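Local coordinates for CCMAN5 (Cellulosimicrobium cellulans, PDB 2XSG), which hydrolyses alpha-mannosidic bonds as a family GH92 glycosidase and enables mannose-6-phosphate modification of lysosomal enzymes made in yeast, at residues Gly132-Glu137 with Ala150-Ser155; Ser144-Tyr149 with Gly249-Leu254; Gly683-Gln688 with Trp735-Thr740; Ala547-Ala552 with Phe766-Ala771. One frame throughout, in Å; residues are numbered along the deposited sequence.

Contact 1. Residues Gly132-Glu137 with Ala150-Ser155; sequences GTIEAE and AFPAGS
E135 and A150 grip each other through two backbone bonds, E135 N to A150 O at 3.0 Å and A150 N back to E135 O at 2.9 Å, an antiparallel hydrogen-bonded pair. E135 CB and A150 CB come out on the same face of the sheet 4.0 Å apart, while the glutamate chain folds at chi2 (-76°) and carries its carboxylate away from the loop. Two residues along, the pairing stops. In the same register T133 would pair with P152, but proline has no N-H to offer, so T133 O meets carbon instead, with P152 CD 3.5 Å away. The proline ring also packs on the corner leading into the strand, P152 CG lying 3.9 Å from G132 CA.

The apolar side is built by I134 and F151, which run side by side. With I134 CG2 anti to its own backbone N, that methyl sits over the middle of the F151 ring, 4.2 Å from its centroid and 8° off the normal, a CH-pi contact; I134 CD1 reaches F151 CE2 at 3.9 Å. P83 of strand 80-84 packs on both residues. From P152 to S155 the chain makes a type II turn, P152 O taking S155 N and S155 OG from one face of its carbonyl plane. This is the open end of the beta hairpin of strands 133-140 and 144-150, where the second strand leaves its sheet.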
loop_
_atom_site.group_PDB
_atom_site.type_symbol
_atom_site.label_atom_id
_atom_site.label_comp_id
_atom_site.label_asym_id
_atom_site.label_seq_id
_atom_site.Cartn_x
_atom_site.Cartn_y
_atom_site.Cartn_z
ATOM N N GLY A 132 4.263 39.104 -0.858
ATOM C CA GLY A 132 4.841 38.353 0.247
ATOM C C GLY A 132 4.566 36.859 0.243
ATOM O O GLY A 132 3.885 36.331 -0.637
ATOM N N THR A 133 5.088 36.181 1.259
ATOM C CA THR A 133 5.087 34.725 1.293
ATOM C C THR A 133 4.527 34.198 2.604
ATOM O O THR A 133 4.863 34.707 3.674
ATOM C CB THR A 133 6.522 34.203 0.993
ATOM O OG1 THR A 133 6.844 34.537 -0.361
ATOM C CG2 THR A 133 6.633 32.695 1.153
ATOM N N ILE A 134 3.629 33.216 2.515
ATOM C CA ILE A 134 3.215 32.476 3.687
ATOM C C ILE A 134 4.102 31.227 3.755
ATOM O O ILE A 134 3.976 30.312 2.927
ATOM C CB ILE A 134 1.723 32.065 3.650
ATOM C CG1 ILE A 134 0.800 33.293 3.498
ATOM C CG2 ILE A 134 1.370 31.261 4.898
ATOM C CD1 ILE A 134 -0.642 32.926 3.121
ATOM N N GLU A 135 5.021 31.213 4.719
ATOM C CA GLU A 135 5.935 30.083 4.880
ATOM C C GLU A 135 5.185 29.045 5.695
ATOM O O GLU A 135 4.769 29.320 6.803
ATOM C CB GLU A 135 7.232 30.503 5.590
ATOM C CG GLU A 135 8.097 31.543 4.825
ATOM C CD GLU A 135 8.893 30.956 3.649
ATOM O OE1 GLU A 135 8.756 29.746 3.317
ATOM O OE2 GLU A 135 9.670 31.721 3.039
ATOM N N ALA A 136 4.978 27.872 5.115
ATOM C CA ALA A 136 4.222 26.825 5.765
ATOM C C ALA A 136 5.134 25.653 6.091
ATOM O O ALA A 136 5.852 25.151 5.234
ATOM C CB ALA A 136 3.090 26.385 4.886
ATOM N N GLU A 137 5.090 25.221 7.343
ATOM C CA GLU A 137 5.762 24.007 7.761
ATOM C C GLU A 137 4.745 23.095 8.475
ATOM O O GLU A 137 4.020 23.546 9.362
ATOM C CB GLU A 137 6.875 24.342 8.744
ATOM C CG GLU A 137 8.074 25.083 8.174
ATOM C CD GLU A 137 8.931 25.666 9.274
ATOM O OE1 GLU A 137 9.964 25.075 9.596
ATOM O OE2 GLU A 137 8.538 26.694 9.861
ATOM N N ALA A 150 4.363 31.265 8.899
ATOM C CA ALA A 150 4.850 32.648 8.995
ATOM C C ALA A 150 4.202 33.517 7.936
ATOM O O ALA A 150 4.448 33.322 6.753
ATOM C CB ALA A 150 6.394 32.699 8.861
ATOM N N PHE A 151 3.393 34.489 8.351
ATOM C CA PHE A 151 2.682 35.380 7.415
ATOM C C PHE A 151 3.450 36.686 7.216
ATOM O O PHE A 151 4.197 37.082 8.101
ATOM C CB PHE A 151 1.295 35.715 7.971
ATOM C CG PHE A 151 0.310 34.585 7.886
ATOM C CD1 PHE A 151 0.390 33.509 8.760
ATOM C CD2 PHE A 151 -0.718 34.618 6.945
ATOM C CE1 PHE A 151 -0.542 32.464 8.697
ATOM C CE2 PHE A 151 -1.650 33.583 6.874
ATOM C CZ PHE A 151 -1.559 32.502 7.746
ATOM N N PRO A 152 3.263 37.372 6.071
ATOM C CA PRO A 152 4.030 38.627 5.927
ATOM C C PRO A 152 3.672 39.643 7.019
ATOM O O PRO A 152 2.524 39.712 7.466
ATOM C CB PRO A 152 3.616 39.143 4.540
ATOM C CG PRO A 152 3.161 37.896 3.789
ATOM C CD PRO A 152 2.513 37.034 4.841
ATOM N N ALA A 153 4.649 40.425 7.445
ATOM C CA ALA A 153 4.382 41.489 8.422
ATOM C C ALA A 153 3.203 42.370 7.979
ATOM O O ALA A 153 3.073 42.717 6.809
ATOM C CB ALA A 153 5.625 42.327 8.664
ATOM N N GLY A 154 2.323 42.708 8.913
ATOM C CA GLY A 154 1.199 43.562 8.562
ATOM C C GLY A 154 -0.037 42.798 8.146
ATOM O O GLY A 154 -1.134 43.360 8.123
ATOM N N SER A 155 0.127 41.519 7.811
ATOM C CA SER A 155 -1.019 40.659 7.519
ATOM C C SER A 155 -1.923 40.448 8.723
ATOM O O SER A 155 -1.452 40.429 9.846
ATOM C CB SER A 155 -0.535 39.287 7.077
ATOM O OG SER A 155 0.121 39.363 5.839
#

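Contact 2. Residues Ser144-Tyr149 with Gly249-Leu254; sequences SGVHRY and GLQVTL
H147 and L250 face each other as an antiparallel hydrogen-bonded pair, with H147 N to L250 O at 2.8 Å and the return bond from L250 N to H147 O at 3.1 Å. Two residues along, G145 N and V252 O repeat the pattern at 2.7 Å, and the strands run at 169°. On one face of the sheet, L250 CD2 lies over the H147 imidazole, 4.2 Å above the ring plane and toward its rim, and V252 CG2 approaches the same ring obliquely. On the other face V146 CG1 touches Q251 CG at 3.9 Å, and the hydroxyls S144 OG and T253 OG1 sit 2.6 Å apart, each swung back beside its own backbone N.

Both nitrogens of the histidine are held: H147 ND1 shares a nearly straight hydrogen bond of 2.7 Å with Y149 OH, and NE2 bonds to H64, which should fix the ring's rotation. The two hydroxyls look to helix 259-270, S144 OG bonding E269 and T253 OG1 bonding Q266. V81 underlies H147, Y149 and L250. A fully buried strand pair joining distant parts of the sequence fits the large antiparallel sheet of a galactose-mutarotase-like beta-sandwich domain, as in GH92 N-terminal domains.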
loop_
_atom_site.group_PDB
_atom_site.type_symbol
_atom_site.label_atom_id
_atom_site.label_comp_id
_atom_site.label_asym_id
_atom_site.label_seq_id
_atom_site.Cartn_x
_atom_site.Cartn_y
_atom_site.Cartn_z
ATOM N N SER A 144 -1.205 12.789 15.062
ATOM C CA SER A 144 -1.276 14.248 15.067
ATOM C C SER A 144 -0.581 14.908 13.887
ATOM O O SER A 144 0.434 14.420 13.388
ATOM C CB SER A 144 -0.646 14.828 16.336
ATOM O OG SER A 144 -1.243 14.323 17.506
ATOM N N GLY A 145 -1.132 16.041 13.472
ATOM C CA GLY A 145 -0.483 16.902 12.510
ATOM C C GLY A 145 -0.243 18.254 13.136
ATOM O O GLY A 145 -1.162 18.840 13.725
ATOM N N VAL A 146 0.987 18.751 13.025
ATOM C CA VAL A 146 1.308 20.070 13.564
ATOM C C VAL A 146 1.700 20.991 12.448
ATOM O O VAL A 146 2.332 20.550 11.472
ATOM C CB VAL A 146 2.387 20.060 14.696
ATOM C CG1 VAL A 146 1.869 19.275 15.864
ATOM C CG2 VAL A 146 3.744 19.500 14.207
ATOM N N HIS A 147 1.299 22.251 12.611
ATOM C CA HIS A 147 1.492 23.325 11.637
ATOM C C HIS A 147 2.243 24.500 12.276
ATOM O O HIS A 147 1.950 24.895 13.427
ATOM C CB HIS A 147 0.146 23.872 11.176
ATOM C CG HIS A 147 -0.771 22.849 10.582
ATOM N ND1 HIS A 147 -1.289 22.970 9.309
ATOM C CD2 HIS A 147 -1.295 21.710 11.097
ATOM C CE1 HIS A 147 -2.068 21.935 9.051
ATOM N NE2 HIS A 147 -2.092 21.157 10.118
ATOM N N ARG A 148 3.197 25.049 11.522
ATOM C CA ARG A 148 3.799 26.359 11.825
ATOM C C ARG A 148 3.806 27.249 10.576
ATOM O O ARG A 148 4.401 26.881 9.546
ATOM C CB ARG A 148 5.229 26.202 12.364
ATOM C CG ARG A 148 5.860 27.518 12.802
ATOM C CD ARG A 148 7.168 27.283 13.515
ATOM N NE ARG A 148 8.118 26.519 12.694
ATOM C CZ ARG A 148 9.163 25.877 13.198
ATOM N NH1 ARG A 148 9.371 25.893 14.518
ATOM N NH2 ARG A 148 9.992 25.208 12.401
ATOM N N TYR A 149 3.156 28.412 10.677
ATOM C CA TYR A 149 3.022 29.362 9.565
ATOM C C TYR A 149 3.665 30.701 9.878
ATOM O O TYR A 149 3.530 31.219 10.995
ATOM C CB TYR A 149 1.538 29.609 9.240
ATOM C CG TYR A 149 0.819 28.387 8.759
ATOM C CD1 TYR A 149 -0.007 27.669 9.614
ATOM C CD2 TYR A 149 0.967 27.941 7.443
ATOM C CE1 TYR A 149 -0.674 26.533 9.175
ATOM C CE2 TYR A 149 0.311 26.801 7.001
ATOM C CZ TYR A 149 -0.500 26.096 7.873
ATOM O OH TYR A 149 -1.156 24.967 7.450
ATOM N N GLY A 249 0.644 28.777 14.981
ATOM C CA GLY A 249 0.739 27.326 15.213
ATOM C C GLY A 249 -0.618 26.645 15.376
ATOM O O GLY A 249 -1.586 27.251 15.837
ATOM N N LEU A 250 -0.691 25.382 14.970
ATOM C CA LEU A 250 -1.913 24.613 15.043
ATOM C C LEU A 250 -1.540 23.164 15.270
ATOM O O LEU A 250 -0.555 22.679 14.710
ATOM C CB LEU A 250 -2.715 24.740 13.744
ATOM C CG LEU A 250 -4.142 24.196 13.819
ATOM C CD1 LEU A 250 -5.013 25.228 14.487
ATOM C CD2 LEU A 250 -4.692 23.841 12.444
ATOM N N GLN A 251 -2.334 22.475 16.091
ATOM C CA GLN A 251 -2.090 21.070 16.395
ATOM C C GLN A 251 -3.393 20.313 16.230
ATOM O O GLN A 251 -4.394 20.647 16.856
ATOM C CB GLN A 251 -1.526 20.910 17.820
ATOM C CG GLN A 251 -0.206 21.668 18.082
ATOM C CD GLN A 251 0.431 21.298 19.404
ATOM O OE1 GLN A 251 1.663 21.314 19.551
ATOM N NE2 GLN A 251 -0.397 20.948 20.375
ATOM N N VAL A 252 -3.379 19.301 15.364
ATOM C CA VAL A 252 -4.588 18.546 15.033
ATOM C C VAL A 252 -4.358 17.078 15.379
ATOM O O VAL A 252 -3.389 16.481 14.911
ATOM C CB VAL A 252 -4.907 18.635 13.517
ATOM C CG1 VAL A 252 -6.190 17.879 13.179
ATOM C CG2 VAL A 252 -4.981 20.101 13.038
ATOM N N THR A 253 -5.247 16.489 16.175
ATOM C CA THR A 253 -5.115 15.067 16.506
ATOM C C THR A 253 -6.403 14.318 16.148
ATOM O O THR A 253 -7.502 14.860 16.342
ATOM C CB THR A 253 -4.722 14.868 17.989
ATOM O OG1 THR A 253 -3.482 15.539 18.233
ATOM C CG2 THR A 253 -4.549 13.398 18.339
ATOM N N LEU A 254 -6.237 13.102 15.612
ATOM C CA LEU A 254 -7.330 12.239 15.143
ATOM C C LEU A 254 -7.528 11.010 16.025
ATOM O O LEU A 254 -6.578 10.420 16.522
ATOM C CB LEU A 254 -7.058 11.756 13.696
ATOM C CG LEU A 254 -6.776 12.823 12.639
ATOM C CD1 LEU A 254 -6.143 12.280 11.338
ATOM C CD2 LEU A 254 -8.078 13.568 12.329
#

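Contact 3. Residues Gly683-Gln688 with Trp735-Thr740; sequences GSSQFQ and WVDYAT
F687 and V736 form the hydrogen-bonded pair of a short antiparallel strand contact, F687 N to V736 O at 3.0 Å and V736 N to F687 O at 2.9 Å, the strands running at 153°. Strand 686-689 is the middle of a three-stranded sheet in the catalytic region, and its partner 735-737 runs straight into helix 738-742, with D737 as the N-cap.

The junction is held by S685, which uses both its carbonyl and its hydroxyl. Y738 N gives a bond of 2.7 Å to S685 O, and S685 OG donates to D737 OD2 at 2.8 Å, meeting it on the syn side of the carboxylate. The other carboxylate oxygen, D737 OD1, caps the helix by accepting from A739 N at 3.2 Å, from above the carboxylate plane. One aspartate thus ties strand end, helix start and the loop opposite.

On the same face as D737 the extended chain of Q686 lays its amide flat on the W735 indole, planes 10° apart, with Q686 CD 3.5 Å from W735 CE3. The chi1 of W735, 61°, turns the indole toward the glutamine, while its NE1 bonds the carbonyl of A763. On the opposite face Y365 meets the F687 ring edge-to-face, and the F687 and Y738 side chains run alongside each other and meet at their ring edges, F687 CE2 3.7 Å from Y738 CD1.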
loop_
_atom_site.group_PDB
_atom_site.type_symbol
_atom_site.label_atom_id
_atom_site.label_comp_id
_atom_site.label_asym_id
_atom_site.label_seq_id
_atom_site.Cartn_x
_atom_site.Cartn_y
_atom_site.Cartn_z
ATOM N N GLY A 683 0.776 -17.113 2.364
ATOM C CA GLY A 683 0.062 -18.169 3.060
ATOM C C GLY A 683 0.907 -19.418 3.226
ATOM O O GLY A 683 0.390 -20.484 3.557
ATOM N N SER A 684 2.202 -19.297 2.977
ATOM C CA SER A 684 3.161 -20.363 3.288
ATOM C C SER A 684 4.303 -19.720 4.075
ATOM O O SER A 684 4.256 -18.521 4.361
ATOM C CB SER A 684 3.695 -21.020 2.012
ATOM O OG SER A 684 4.707 -20.235 1.423
ATOM N N SER A 685 5.319 -20.498 4.420
ATOM C CA SER A 685 6.458 -19.952 5.142
ATOM C C SER A 685 7.660 -19.751 4.222
ATOM O O SER A 685 8.761 -19.464 4.691
ATOM C CB SER A 685 6.816 -20.851 6.323
ATOM O OG SER A 685 7.114 -22.161 5.883
ATOM N N GLN A 686 7.443 -19.880 2.915
ATOM C CA GLN A 686 8.572 -19.853 1.952
ATOM C C GLN A 686 8.780 -18.547 1.169
ATOM O O GLN A 686 7.823 -17.790 0.917
ATOM C CB GLN A 686 8.470 -21.035 0.992
ATOM C CG GLN A 686 8.789 -22.368 1.681
ATOM C CD GLN A 686 8.884 -23.523 0.706
ATOM O OE1 GLN A 686 9.041 -24.673 1.123
ATOM N NE2 GLN A 686 8.808 -23.234 -0.588
ATOM N N PHE A 687 10.040 -18.305 0.792
ATOM C CA PHE A 687 10.412 -17.178 -0.060
ATOM C C PHE A 687 11.287 -17.688 -1.173
ATOM O O PHE A 687 12.117 -18.561 -0.935
ATOM C CB PHE A 687 11.117 -16.088 0.740
ATOM C CG PHE A 687 10.254 -15.504 1.803
ATOM C CD1 PHE A 687 9.380 -14.471 1.504
ATOM C CD2 PHE A 687 10.268 -16.020 3.094
ATOM C CE1 PHE A 687 8.549 -13.949 2.466
ATOM C CE2 PHE A 687 9.427 -15.496 4.087
ATOM C CZ PHE A 687 8.578 -14.451 3.766
ATOM N N GLN A 688 11.067 -17.169 -2.381
ATOM C CA GLN A 688 11.883 -17.519 -3.535
ATOM C C GLN A 688 13.081 -16.581 -3.692
ATOM O O GLN A 688 12.955 -15.351 -3.535
ATOM C CB GLN A 688 11.041 -17.523 -4.821
ATOM C CG GLN A 688 9.996 -18.672 -4.889
ATOM C CD GLN A 688 10.641 -20.033 -5.111
ATOM O OE1 GLN A 688 11.622 -20.155 -5.864
ATOM N NE2 GLN A 688 10.100 -21.066 -4.455
ATOM N N TRP A 735 14.846 -21.384 -2.818
ATOM C CA TRP A 735 13.873 -20.887 -1.843
ATOM C C TRP A 735 14.461 -21.033 -0.443
ATOM O O TRP A 735 15.284 -21.927 -0.190
ATOM C CB TRP A 735 12.557 -21.673 -1.935
ATOM C CG TRP A 735 12.701 -23.156 -1.652
ATOM C CD1 TRP A 735 12.952 -24.146 -2.568
ATOM C CD2 TRP A 735 12.611 -23.809 -0.370
ATOM N NE1 TRP A 735 13.020 -25.369 -1.937
ATOM C CE2 TRP A 735 12.823 -25.192 -0.590
ATOM C CE3 TRP A 735 12.380 -23.359 0.943
ATOM C CZ2 TRP A 735 12.796 -26.138 0.455
ATOM C CZ3 TRP A 735 12.350 -24.296 1.981
ATOM C CH2 TRP A 735 12.570 -25.670 1.728
ATOM N N VAL A 736 14.053 -20.157 0.468
ATOM C CA VAL A 736 14.438 -20.292 1.865
ATOM C C VAL A 736 13.202 -20.181 2.763
ATOM O O VAL A 736 12.214 -19.512 2.407
ATOM C CB VAL A 736 15.510 -19.246 2.318
ATOM C CG1 VAL A 736 16.557 -18.998 1.232
ATOM C CG2 VAL A 736 14.852 -17.947 2.681
ATOM N N ASP A 737 13.266 -20.824 3.928
ATOM C CA ASP A 737 12.174 -20.743 4.887
ATOM C C ASP A 737 12.247 -19.468 5.701
ATOM O O ASP A 737 13.345 -18.975 6.010
ATOM C CB ASP A 737 12.155 -21.941 5.819
ATOM C CG ASP A 737 10.768 -22.196 6.383
ATOM O OD1 ASP A 737 10.554 -21.893 7.591
ATOM O OD2 ASP A 737 9.892 -22.650 5.592
ATOM N N TYR A 738 11.071 -18.948 6.054
ATOM C CA TYR A 738 10.953 -17.796 6.949
ATOM C C TYR A 738 11.773 -17.968 8.236
ATOM O O TYR A 738 12.450 -17.027 8.687
ATOM C CB TYR A 738 9.486 -17.560 7.286
ATOM C CG TYR A 738 9.226 -16.415 8.241
ATOM C CD1 TYR A 738 9.256 -15.096 7.799
ATOM C CD2 TYR A 738 8.923 -16.660 9.592
ATOM C CE1 TYR A 738 9.005 -14.044 8.681
ATOM C CE2 TYR A 738 8.677 -15.619 10.483
ATOM C CZ TYR A 738 8.709 -14.314 10.021
ATOM O OH TYR A 738 8.468 -13.277 10.882
ATOM N N ALA A 739 11.731 -19.172 8.811
ATOM C CA ALA A 739 12.461 -19.449 10.050
ATOM C C ALA A 739 13.964 -19.185 9.885
ATOM O O ALA A 739 14.632 -18.679 10.798
ATOM C CB ALA A 739 12.183 -20.917 10.561
ATOM N N THR A 740 14.488 -19.511 8.714
ATOM C CA THR A 740 15.915 -19.359 8.443
ATOM C C THR A 740 16.287 -17.885 8.456
ATOM O O THR A 740 17.292 -17.489 9.054
ATOM C CB THR A 740 16.295 -20.022 7.113
ATOM O OG1 THR A 740 15.963 -21.408 7.190
ATOM C CG2 THR A 740 17.778 -19.884 6.831
#

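Contact 4. Residues Ala547-Ala552 with Phe766-Ala771; sequences AYDMDA and FSMSTA
The start of helix 550-556 is where the last modelled residues of the chain dock, and D549 is its N-cap. D549 OD1 accepts from A552 N at 3.1 Å, a donor well above the carboxylate plane, and keeps its syn lone pair for S769 OG at 2.7 Å. A weak bond from S769 N to D549 OD2 adds a third grip, so the carboxylate is held from both the helix and the tail. Its negative charge at this helix end is probably favourable.

The other amides of the first turn are met too. S767 OG, which lies anti to the carbonyl carbon (chi1 -83°), accepts from D551 N at 2.9 Å. M550 N goes to a water that sits between the two segments with four hydrogen bonds: it accepts from M550 N and S767 OG and donates to A547 O and F766 O. T770 lies outside these, its CG2 methyl against the carboxylate of D551.

On the side of the loop before the helix, M768 N gives Y548 O a bond of 2.7 Å that is almost straight, at 170°. M768 N also lies over one face of the F766 ring, toward its rim. The M768 and Y548 side chains run alongside each other. Y548 OH bonds the carbonyl of A488, and Y466 packs nearly parallel to the tyrosine ring. The thioether makes an oblique Met-aromatic contact, M768 SD being 5.2 Å from the Y548 ring centroid, and M768 CE meets the ring edge 4.0 Å from Y548 CE1.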
loop_
_atom_site.group_PDB
_atom_site.type_symbol
_atom_site.label_atom_id
_atom_site.label_comp_id
_atom_site.label_asym_id
_atom_site.label_seq_id
_atom_site.Cartn_x
_atom_site.Cartn_y
_atom_site.Cartn_z
ATOM N N ALA A 547 -0.943 -19.889 -6.630
ATOM C CA ALA A 547 0.478 -19.980 -6.345
ATOM C C ALA A 547 0.837 -20.929 -5.197
ATOM O O ALA A 547 2.025 -21.142 -4.921
ATOM C CB ALA A 547 1.066 -18.580 -6.099
ATOM N N TYR A 548 -0.191 -21.489 -4.561
ATOM C CA TYR A 548 -0.063 -22.502 -3.514
ATOM C C TYR A 548 0.089 -23.917 -4.083
ATOM O O TYR A 548 0.209 -24.886 -3.325
ATOM C CB TYR A 548 -1.290 -22.450 -2.588
ATOM C CG TYR A 548 -2.608 -22.613 -3.328
ATOM C CD1 TYR A 548 -3.229 -23.851 -3.427
ATOM C CD2 TYR A 548 -3.219 -21.519 -3.943
ATOM C CE1 TYR A 548 -4.422 -24.001 -4.129
ATOM C CE2 TYR A 548 -4.392 -21.653 -4.633
ATOM C CZ TYR A 548 -5.002 -22.891 -4.716
ATOM O OH TYR A 548 -6.172 -22.995 -5.421
ATOM N N ASP A 549 0.063 -24.041 -5.412
ATOM C CA ASP A 549 0.197 -25.354 -6.054
ATOM C C ASP A 549 0.745 -25.316 -7.486
ATOM O O ASP A 549 0.079 -25.736 -8.454
ATOM C CB ASP A 549 -1.131 -26.128 -6.004
ATOM C CG ASP A 549 -0.918 -27.624 -5.796
ATOM O OD1 ASP A 549 0.165 -28.138 -6.161
ATOM O OD2 ASP A 549 -1.836 -28.285 -5.279
ATOM N N MET A 550 1.978 -24.836 -7.586
ATOM C CA MET A 550 2.745 -24.843 -8.813
ATOM C C MET A 550 2.947 -26.254 -9.329
ATOM O O MET A 550 2.984 -26.449 -10.524
ATOM C CB MET A 550 4.104 -24.148 -8.609
ATOM C CG MET A 550 4.026 -22.602 -8.554
ATOM S SD MET A 550 3.398 -21.906 -10.091
ATOM C CE MET A 550 4.765 -22.239 -11.206
ATOM N N ASP A 551 3.065 -27.236 -8.437
ATOM C CA ASP A 551 3.273 -28.613 -8.887
ATOM C C ASP A 551 2.068 -29.110 -9.673
ATOM O O ASP A 551 2.223 -29.652 -10.767
ATOM C CB ASP A 551 3.551 -29.552 -7.727
ATOM C CG ASP A 551 4.070 -30.912 -8.198
ATOM O OD1 ASP A 551 3.246 -31.819 -8.450
ATOM O OD2 ASP A 551 5.304 -31.064 -8.337
ATOM N N ALA A 552 0.871 -28.917 -9.114
ATOM C CA ALA A 552 -0.354 -29.316 -9.792
ATOM C C ALA A 552 -0.547 -28.469 -11.051
ATOM O O ALA A 552 -1.027 -28.959 -12.061
ATOM C CB ALA A 552 -1.565 -29.189 -8.860
ATOM N N PHE A 766 7.317 -25.444 -1.826
ATOM C CA PHE A 766 5.981 -25.809 -1.373
ATOM C C PHE A 766 4.934 -25.822 -2.491
ATOM O O PHE A 766 4.827 -24.887 -3.286
ATOM C CB PHE A 766 5.503 -24.897 -0.236
ATOM C CG PHE A 766 4.082 -25.128 0.153
ATOM C CD1 PHE A 766 3.744 -26.182 1.003
ATOM C CD2 PHE A 766 3.068 -24.320 -0.352
ATOM C CE1 PHE A 766 2.404 -26.409 1.366
ATOM C CE2 PHE A 766 1.722 -24.541 -0.009
ATOM C CZ PHE A 766 1.393 -25.591 0.857
ATOM N N SER A 767 4.159 -26.903 -2.510
ATOM C CA SER A 767 2.932 -27.023 -3.280
ATOM C C SER A 767 1.992 -27.840 -2.418
ATOM O O SER A 767 2.396 -28.870 -1.870
ATOM C CB SER A 767 3.180 -27.744 -4.604
ATOM O OG SER A 767 3.665 -26.862 -5.578
ATOM N N MET A 768 0.752 -27.366 -2.280
ATOM C CA MET A 768 -0.274 -28.031 -1.475
ATOM C C MET A 768 -0.404 -29.528 -1.792
ATOM O O MET A 768 -0.458 -30.349 -0.887
ATOM C CB MET A 768 -1.624 -27.331 -1.664
ATOM C CG MET A 768 -2.781 -27.958 -0.910
ATOM S SD MET A 768 -4.368 -27.185 -1.310
ATOM C CE MET A 768 -4.682 -27.829 -2.951
ATOM N N SER A 769 -0.425 -29.870 -3.080
ATOM C CA SER A 769 -0.667 -31.252 -3.532
ATOM C C SER A 769 0.459 -32.242 -3.198
ATOM O O SER A 769 0.219 -33.441 -3.099
ATOM C CB SER A 769 -0.932 -31.277 -5.043
ATOM O OG SER A 769 0.173 -30.762 -5.760
ATOM N N THR A 770 1.681 -31.729 -3.063
ATOM C CA THR A 770 2.851 -32.568 -2.848
ATOM C C THR A 770 3.419 -32.463 -1.431
ATOM O O THR A 770 4.333 -33.203 -1.079
ATOM C CB THR A 770 3.982 -32.294 -3.890
ATOM O OG1 THR A 770 4.320 -30.898 -3.918
ATOM C CG2 THR A 770 3.564 -32.754 -5.271
ATOM N N ALA A 771 2.860 -31.569 -0.617
ATOM C CA ALA A 771 3.417 -31.264 0.708
ATOM C C ALA A 771 3.402 -32.462 1.663
ATOM O O ALA A 771 2.390 -33.160 1.780
ATOM C CB ALA A 771 2.687 -30.072 1.325
HETATM O O HOH W 1 3.166 -23.892 -5.178
#

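The four contacts fall into two groups on opposite sides of the chain's centre. Contacts 1 and 2 share strand 144-150 and one sheet, their centres about 17 Å apart, stitched together by the E137-R148 salt bridge and by A136 packing on Y149. Contact 2 is wholly buried, whereas contact 1 is the partly exposed end, where the strand passes into a loop. Contacts 3 and 4, centres about 14 Å apart, touch through S684 and F766. Both are partly buried, and both use an aspartate N-cap that also accepts from a serine across the contact. Strand pairing dominates contact 2 and shares contact 3 with side-chain bonds; contact 1 has one pair, contact 4 none, using caps and water.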